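Long-range contact in UDP-4-amino-4,6-dideoxy-N-acetyl-beta-L-altrosamine transaminase (Helicobacter pylori, PDB 2FNU), which catalyses the pyridoxal phosphate-dependent amino transfer from glutamate that makes UDP-4-amino-4,6-dideoxy-N-acetyl-beta-L-altrosamine, the second step of pseudaminic acid biosynthesis for flagellin modification: residues M1-K13 / L347-I361. Sequence-based numbering, arbitrary orientation.
Sequences MKEFAYSEPCLDK and LPCHANLNLESVQNI. With UD1 (uridine-diphosphate-N-acetylglucosamine), chain F.
The carbonyl oxygen of Y6 is held by the chain that follows strand 344-347: C349 N donates to Y6 O over 2.9 Å, with 161° at the hydrogen, and P348 CA adds a CH...O contact at 3.4 Å from the same oxygen. This ties down the backbone of a residue whose side chain leads the other way, where Y6 OH donates to O1A of the UD1 diphosphate over 2.5 Å and also bonds to H315. A phenol suits the place, its rigid ring carrying a hydroxyl to O1A, which lies at the ring edge near its plane.

The H350 imidazole points toward the N-terminal segment and packs against E8. Set between its backbone N and carbonyl carbon (chi1 58°), it has L353 CB over one face, while E8 CG makes a CH-pi contact over the centre of the other, 3.5 Å from the ring centroid. Beyond CG the E8 carboxylate lies nearly parallel to the ring, the planes 14° apart. Both ring nitrogens have polar partners: ND1 accepts from N352 N, and NE2 meets a water that donates to A5 O. Farther along, C10 lays SG and CB against the N352 amide, whose ND2 donates to a water that in turn donates to E8 OE1 and P9 O.

At the other end F4 provides the apolar packing. I361 CD1 sits over one face of its ring, 3.9 Å from the centroid, L353 CD1 touches CD2 obliquely, and S357 packs against CE2. The S357 hydroxyl is turned to OD1 of N354, the N-cap residue of helix 355-370, which also accepts from S357 N. Thus F4 packs on the helix by apolar contact, one backbone bond and bridging waters join the arm to the loop at 349-352, and A5 to P9 line the nucleotide-sugar pocket.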
loop_
_atom_site.group_PDB
_atom_site.type_symbol
_atom_site.label_atom_id
_atom_site.label_comp_id
_atom_site.label_asym_id
_atom_site.label_seq_id
_atom_site.Cartn_x
_atom_site.Cartn_y
_atom_site.Cartn_z
ATOM N N MET B 1 -0.202 12.206 -34.981
ATOM C CA MET B 1 -0.534 12.651 -33.595
ATOM C C MET B 1 0.709 13.134 -32.838
ATOM O O MET B 1 0.985 14.338 -32.811
ATOM C CB MET B 1 -1.246 11.532 -32.828
ATOM N N LYS B 2 1.453 12.187 -32.257
ATOM C CA LYS B 2 2.618 12.451 -31.391
ATOM C C LYS B 2 2.240 13.192 -30.104
ATOM O O LYS B 2 2.182 14.421 -30.069
ATOM C CB LYS B 2 3.734 13.184 -32.151
ATOM N N GLU B 3 1.978 12.427 -29.051
ATOM C CA GLU B 3 1.524 12.996 -27.785
ATOM C C GLU B 3 2.593 12.908 -26.700
ATOM O O GLU B 3 3.202 11.856 -26.493
ATOM C CB GLU B 3 0.249 12.302 -27.309
ATOM C CG GLU B 3 -0.988 12.631 -28.141
ATOM C CD GLU B 3 -2.277 12.205 -27.464
ATOM O OE1 GLU B 3 -3.290 12.918 -27.631
ATOM O OE2 GLU B 3 -2.280 11.168 -26.761
ATOM N N PHE B 4 2.792 14.020 -25.998
ATOM C CA PHE B 4 3.775 14.095 -24.925
ATOM C C PHE B 4 3.104 14.231 -23.567
ATOM O O PHE B 4 2.577 15.293 -23.237
ATOM C CB PHE B 4 4.689 15.297 -25.149
ATOM C CG PHE B 4 5.526 15.200 -26.392
ATOM C CD1 PHE B 4 5.154 15.879 -27.552
ATOM C CD2 PHE B 4 6.698 14.447 -26.401
ATOM C CE1 PHE B 4 5.939 15.790 -28.715
ATOM C CE2 PHE B 4 7.491 14.356 -27.551
ATOM C CZ PHE B 4 7.109 15.025 -28.700
ATOM N N ALA B 5 3.133 13.154 -22.783
ATOM C CA ALA B 5 2.704 13.205 -21.390
ATOM C C ALA B 5 3.632 14.156 -20.651
ATOM O O ALA B 5 4.795 14.325 -21.052
ATOM C CB ALA B 5 2.806 11.812 -20.769
ATOM N N TYR B 6 3.143 14.773 -19.580
ATOM C CA TYR B 6 3.975 15.763 -18.893
ATOM C C TYR B 6 5.135 15.130 -18.150
ATOM O O TYR B 6 6.157 15.765 -17.923
ATOM C CB TYR B 6 3.150 16.695 -17.998
ATOM C CG TYR B 6 2.773 16.173 -16.621
ATOM C CD1 TYR B 6 3.651 16.308 -15.545
ATOM C CD2 TYR B 6 1.531 15.578 -16.391
ATOM C CE1 TYR B 6 3.317 15.867 -14.277
ATOM C CE2 TYR B 6 1.181 15.128 -15.110
ATOM C CZ TYR B 6 2.075 15.273 -14.057
ATOM O OH TYR B 6 1.759 14.844 -12.782
ATOM N N SER B 7 4.958 13.878 -17.751
ATOM C CA SER B 7 6.068 13.076 -17.229
ATOM C C SER B 7 5.785 11.627 -17.548
ATOM O O SER B 7 4.629 11.250 -17.768
ATOM C CB SER B 7 6.259 13.258 -15.717
ATOM O OG SER B 7 7.433 12.583 -15.278
ATOM N N GLU B 8 6.836 10.823 -17.605
ATOM C CA GLU B 8 6.678 9.377 -17.757
ATOM C C GLU B 8 7.849 8.627 -17.136
ATOM O O GLU B 8 8.906 9.219 -16.876
ATOM C CB GLU B 8 6.519 8.995 -19.224
ATOM C CG GLU B 8 7.646 9.392 -20.071
ATOM C CD GLU B 8 7.353 9.244 -21.567
ATOM O OE1 GLU B 8 8.253 8.771 -22.248
ATOM O OE2 GLU B 8 6.266 9.604 -22.056
ATOM N N PRO B 9 7.675 7.315 -16.890
ATOM C CA PRO B 9 8.784 6.556 -16.342
ATOM C C PRO B 9 9.869 6.369 -17.397
ATOM O O PRO B 9 9.567 6.321 -18.593
ATOM C CB PRO B 9 8.141 5.201 -15.994
ATOM C CG PRO B 9 6.986 5.065 -16.961
ATOM C CD PRO B 9 6.471 6.481 -17.116
ATOM N N CYS B 10 11.106 6.234 -16.941
ATOM C CA CYS B 10 12.237 6.099 -17.847
ATOM C C CYS B 10 13.070 4.899 -17.428
ATOM O O CYS B 10 14.111 5.049 -16.781
ATOM C CB CYS B 10 13.075 7.382 -17.827
ATOM S SG CYS B 10 12.127 8.852 -18.336
ATOM N N LEU B 11 12.605 3.703 -17.803
ATOM C CA LEU B 11 13.333 2.463 -17.496
ATOM C C LEU B 11 14.276 2.101 -18.623
ATOM O O LEU B 11 13.964 2.352 -19.782
ATOM C CB LEU B 11 12.344 1.306 -17.281
ATOM C CG LEU B 11 11.826 1.093 -15.852
ATOM C CD1 LEU B 11 11.313 2.370 -15.241
ATOM C CD2 LEU B 11 10.757 0.010 -15.817
ATOM N N ASP B 12 15.409 1.495 -18.276
ATOM C CA ASP B 12 16.365 1.013 -19.282
ATOM C C ASP B 12 16.609 -0.486 -19.103
ATOM O O ASP B 12 15.971 -1.135 -18.278
ATOM C CB ASP B 12 17.681 1.813 -19.236
ATOM C CG ASP B 12 18.438 1.659 -17.917
ATOM O OD1 ASP B 12 19.386 2.447 -17.688
ATOM O OD2 ASP B 12 18.111 0.772 -17.100
ATOM N N LYS B 13 17.541 -1.043 -19.874
ATOM C CA LYS B 13 17.754 -2.500 -19.826
ATOM C C LYS B 13 18.242 -3.020 -18.477
ATOM O O LYS B 13 17.929 -4.156 -18.099
ATOM C CB LYS B 13 18.663 -2.971 -20.982
ATOM C CG LYS B 13 20.068 -2.378 -21.006
ATOM C CD LYS B 13 21.090 -3.274 -20.300
ATOM C CE LYS B 13 22.508 -2.718 -20.413
ATOM N NZ LYS B 13 22.986 -2.692 -21.826
ATOM N N LEU B 347 4.754 21.817 -18.018
ATOM C CA LEU B 347 5.062 21.324 -19.364
ATOM C C LEU B 347 5.804 19.996 -19.349
ATOM O O LEU B 347 6.478 19.663 -18.359
ATOM C CB LEU B 347 5.912 22.359 -20.108
ATOM C CG LEU B 347 5.285 23.748 -20.278
ATOM C CD1 LEU B 347 6.278 24.643 -21.026
ATOM C CD2 LEU B 347 3.968 23.693 -21.048
ATOM N N PRO B 348 5.715 19.225 -20.448
ATOM C CA PRO B 348 6.438 17.953 -20.451
ATOM C C PRO B 348 7.911 18.075 -20.057
ATOM O O PRO B 348 8.656 18.900 -20.595
ATOM C CB PRO B 348 6.275 17.448 -21.892
ATOM C CG PRO B 348 4.951 18.061 -22.339
ATOM C CD PRO B 348 4.949 19.436 -21.696
ATOM N N CYS B 349 8.320 17.248 -19.106
ATOM C CA CYS B 349 9.665 17.318 -18.576
ATOM C C CYS B 349 9.933 15.974 -17.910
ATOM O O CYS B 349 9.304 15.648 -16.905
ATOM C CB CYS B 349 9.777 18.449 -17.557
ATOM S SG CYS B 349 11.440 18.600 -16.854
ATOM N N HIS B 350 10.802 15.180 -18.521
ATOM C CA HIS B 350 11.249 13.882 -17.989
ATOM C C HIS B 350 12.533 13.480 -18.714
ATOM O O HIS B 350 12.920 14.097 -19.716
ATOM C CB HIS B 350 10.174 12.797 -18.126
ATOM C CG HIS B 350 9.731 12.573 -19.534
ATOM N ND1 HIS B 350 10.431 11.773 -20.414
ATOM C CD2 HIS B 350 8.656 13.042 -20.216
ATOM C CE1 HIS B 350 9.805 11.759 -21.580
ATOM N NE2 HIS B 350 8.733 12.530 -21.492
ATOM N N ALA B 351 13.224 12.477 -18.184
ATOM C CA ALA B 351 14.578 12.172 -18.660
ATOM C C ALA B 351 14.632 11.641 -20.086
ATOM O O ALA B 351 15.703 11.631 -20.698
ATOM C CB ALA B 351 15.251 11.199 -17.723
ATOM N N ASN B 352 13.502 11.184 -20.610
ATOM C CA ASN B 352 13.494 10.640 -21.977
ATOM C C ASN B 352 13.016 11.619 -23.035
ATOM O O ASN B 352 12.851 11.242 -24.200
ATOM C CB ASN B 352 12.679 9.354 -22.055
ATOM C CG ASN B 352 13.476 8.120 -21.609
ATOM O OD1 ASN B 352 14.714 8.131 -21.579
ATOM N ND2 ASN B 352 12.766 7.046 -21.294
ATOM N N LEU B 353 12.807 12.870 -22.643
ATOM C CA LEU B 353 12.370 13.897 -23.574
ATOM C C LEU B 353 13.597 14.499 -24.248
ATOM O O LEU B 353 14.334 15.276 -23.628
ATOM C CB LEU B 353 11.593 14.965 -22.800
ATOM C CG LEU B 353 10.688 15.916 -23.577
ATOM C CD1 LEU B 353 9.576 15.149 -24.291
ATOM C CD2 LEU B 353 10.127 16.957 -22.605
ATOM N N ASN B 354 13.819 14.123 -25.507
ATOM C CA ASN B 354 15.059 14.521 -26.188
ATOM C C ASN B 354 15.046 15.978 -26.652
ATOM O O ASN B 354 14.018 16.662 -26.610
ATOM C CB ASN B 354 15.438 13.547 -27.317
ATOM C CG ASN B 354 14.476 13.584 -28.493
ATOM O OD1 ASN B 354 13.713 14.529 -28.663
ATOM N ND2 ASN B 354 14.530 12.554 -29.332
ATOM N N LEU B 355 16.201 16.447 -27.092
ATOM C CA LEU B 355 16.360 17.851 -27.430
ATOM C C LEU B 355 15.380 18.320 -28.503
ATOM O O LEU B 355 14.767 19.381 -28.382
ATOM C CB LEU B 355 17.816 18.113 -27.845
ATOM C CG LEU B 355 18.180 19.490 -28.388
ATOM C CD1 LEU B 355 17.913 20.543 -27.349
ATOM C CD2 LEU B 355 19.637 19.509 -28.792
ATOM N N GLU B 356 15.236 17.524 -29.555
ATOM C CA GLU B 356 14.354 17.875 -30.659
ATOM C C GLU B 356 12.909 17.980 -30.160
ATOM O O GLU B 356 12.165 18.882 -30.543
ATOM C CB GLU B 356 14.461 16.816 -31.761
ATOM C CG GLU B 356 13.524 17.034 -32.940
ATOM C CD GLU B 356 13.775 16.048 -34.055
ATOM O OE1 GLU B 356 13.525 14.843 -33.838
ATOM O OE2 GLU B 356 14.221 16.492 -35.143
ATOM N N SER B 357 12.521 17.064 -29.282
ATOM C CA SER B 357 11.178 17.100 -28.726
ATOM C C SER B 357 10.944 18.361 -27.914
ATOM O O SER B 357 9.905 19.015 -28.049
ATOM C CB SER B 357 10.944 15.878 -27.847
ATOM O OG SER B 357 10.858 14.719 -28.669
ATOM N N VAL B 358 11.906 18.716 -27.070
ATOM C CA VAL B 358 11.751 19.934 -26.273
ATOM C C VAL B 358 11.660 21.176 -27.170
ATOM O O VAL B 358 10.845 22.072 -26.932
ATOM C CB VAL B 358 12.875 20.105 -25.228
ATOM C CG1 VAL B 358 12.669 21.387 -24.385
ATOM C CG2 VAL B 358 12.902 18.908 -24.303
ATOM N N GLN B 359 12.508 21.232 -28.198
ATOM C CA GLN B 359 12.451 22.367 -29.124
ATOM C C GLN B 359 11.091 22.436 -29.795
ATOM O O GLN B 359 10.533 23.516 -29.947
ATOM C CB GLN B 359 13.549 22.244 -30.179
ATOM C CG GLN B 359 14.936 22.395 -29.562
ATOM C CD GLN B 359 16.059 21.823 -30.426
ATOM O OE1 GLN B 359 15.837 20.937 -31.265
ATOM N NE2 GLN B 359 17.279 22.322 -30.214
ATOM N N ASN B 360 10.537 21.281 -30.178
ATOM C CA ASN B 360 9.225 21.277 -30.809
ATOM C C ASN B 360 8.101 21.676 -29.872
ATOM O O ASN B 360 7.230 22.473 -30.226
ATOM C CB ASN B 360 8.932 19.949 -31.498
ATOM C CG ASN B 360 9.485 19.925 -32.915
ATOM O OD1 ASN B 360 8.747 20.145 -33.886
ATOM N ND2 ASN B 360 10.803 19.738 -33.035
ATOM N N ILE B 361 8.131 21.133 -28.662
ATOM C CA ILE B 361 7.115 21.498 -27.682
ATOM C C ILE B 361 7.184 22.992 -27.362
ATOM O O ILE B 361 6.167 23.682 -27.320
ATOM C CB ILE B 361 7.280 20.670 -26.386
ATOM C CG1 ILE B 361 6.970 19.195 -26.663
ATOM C CG2 ILE B 361 6.382 21.206 -25.257
ATOM C CD1 ILE B 361 7.567 18.239 -25.653
HETATM C "C1'" UD1 F . -1.256 12.910 -8.969
HETATM C "C2'" UD1 F . -0.467 14.228 -8.889
HETATM C "C3'" UD1 F . 1.041 14.006 -8.857
HETATM C "C4'" UD1 F . 1.411 12.924 -7.834
HETATM C "C5'" UD1 F . 0.563 11.641 -7.930
HETATM C "C6'" UD1 F . 1.012 10.733 -9.077
HETATM C "C7'" UD1 F . -1.759 16.053 -9.933
HETATM C "C8'" UD1 F . -2.163 16.746 -11.206
HETATM N "N2'" UD1 F . -0.836 15.089 -10.014
HETATM O "O1'" UD1 F . -1.156 12.348 -10.279
HETATM O "O3'" UD1 F . 1.715 15.235 -8.497
HETATM O "O5'" UD1 F . -0.843 11.937 -7.990
HETATM O "O7'" UD1 F . -2.257 16.374 -8.880
HETATM N N1 UD1 F . 1.711 8.425 -16.499
HETATM C C2 UD1 F . 2.646 7.571 -17.120
HETATM N N3 UD1 F . 2.894 6.359 -16.598
HETATM C C4 UD1 F . 2.266 5.924 -15.496
HETATM C C5 UD1 F . 1.331 6.719 -14.835
HETATM C C6 UD1 F . 1.039 7.982 -15.336
HETATM O O2 UD1 F . 3.243 7.954 -18.156
HETATM O O4 UD1 F . 2.531 4.790 -15.054
HETATM C C1B UD1 F . 1.449 9.746 -17.104
HETATM C C2B UD1 F . 0.338 9.569 -18.130
HETATM O "O2'" UD1 F . 0.656 10.325 -19.302
HETATM C C3B UD1 F . -0.893 10.129 -17.451
HETATM C C4B UD1 F . -0.313 11.184 -16.532
HETATM O O4B UD1 F . 0.977 10.699 -16.141
HETATM O O3B UD1 F . -1.836 10.700 -18.366
HETATM C C5B UD1 F . -1.194 11.364 -15.313
HETATM O O5B UD1 F . -0.599 12.358 -14.490
HETATM P PA UD1 F . -1.506 13.094 -13.377
HETATM O O1A UD1 F . -0.592 13.963 -12.526
HETATM O O2A UD1 F . -2.697 13.722 -14.081
HETATM O O3A UD1 F . -1.960 11.762 -12.575
HETATM P PB UD1 F . -2.460 11.759 -11.036
HETATM O O1B UD1 F . -3.611 12.739 -10.867
HETATM O O2B UD1 F . -2.612 10.303 -10.623
HETATM O O HOH W 1 6.419 13.209 -22.932
HETATM O O HOH W 2 9.808 14.411 -14.779
HETATM O O HOH W 3 9.867 7.138 -21.218
HETATM O O HOH W 4 14.799 4.987 -20.323
#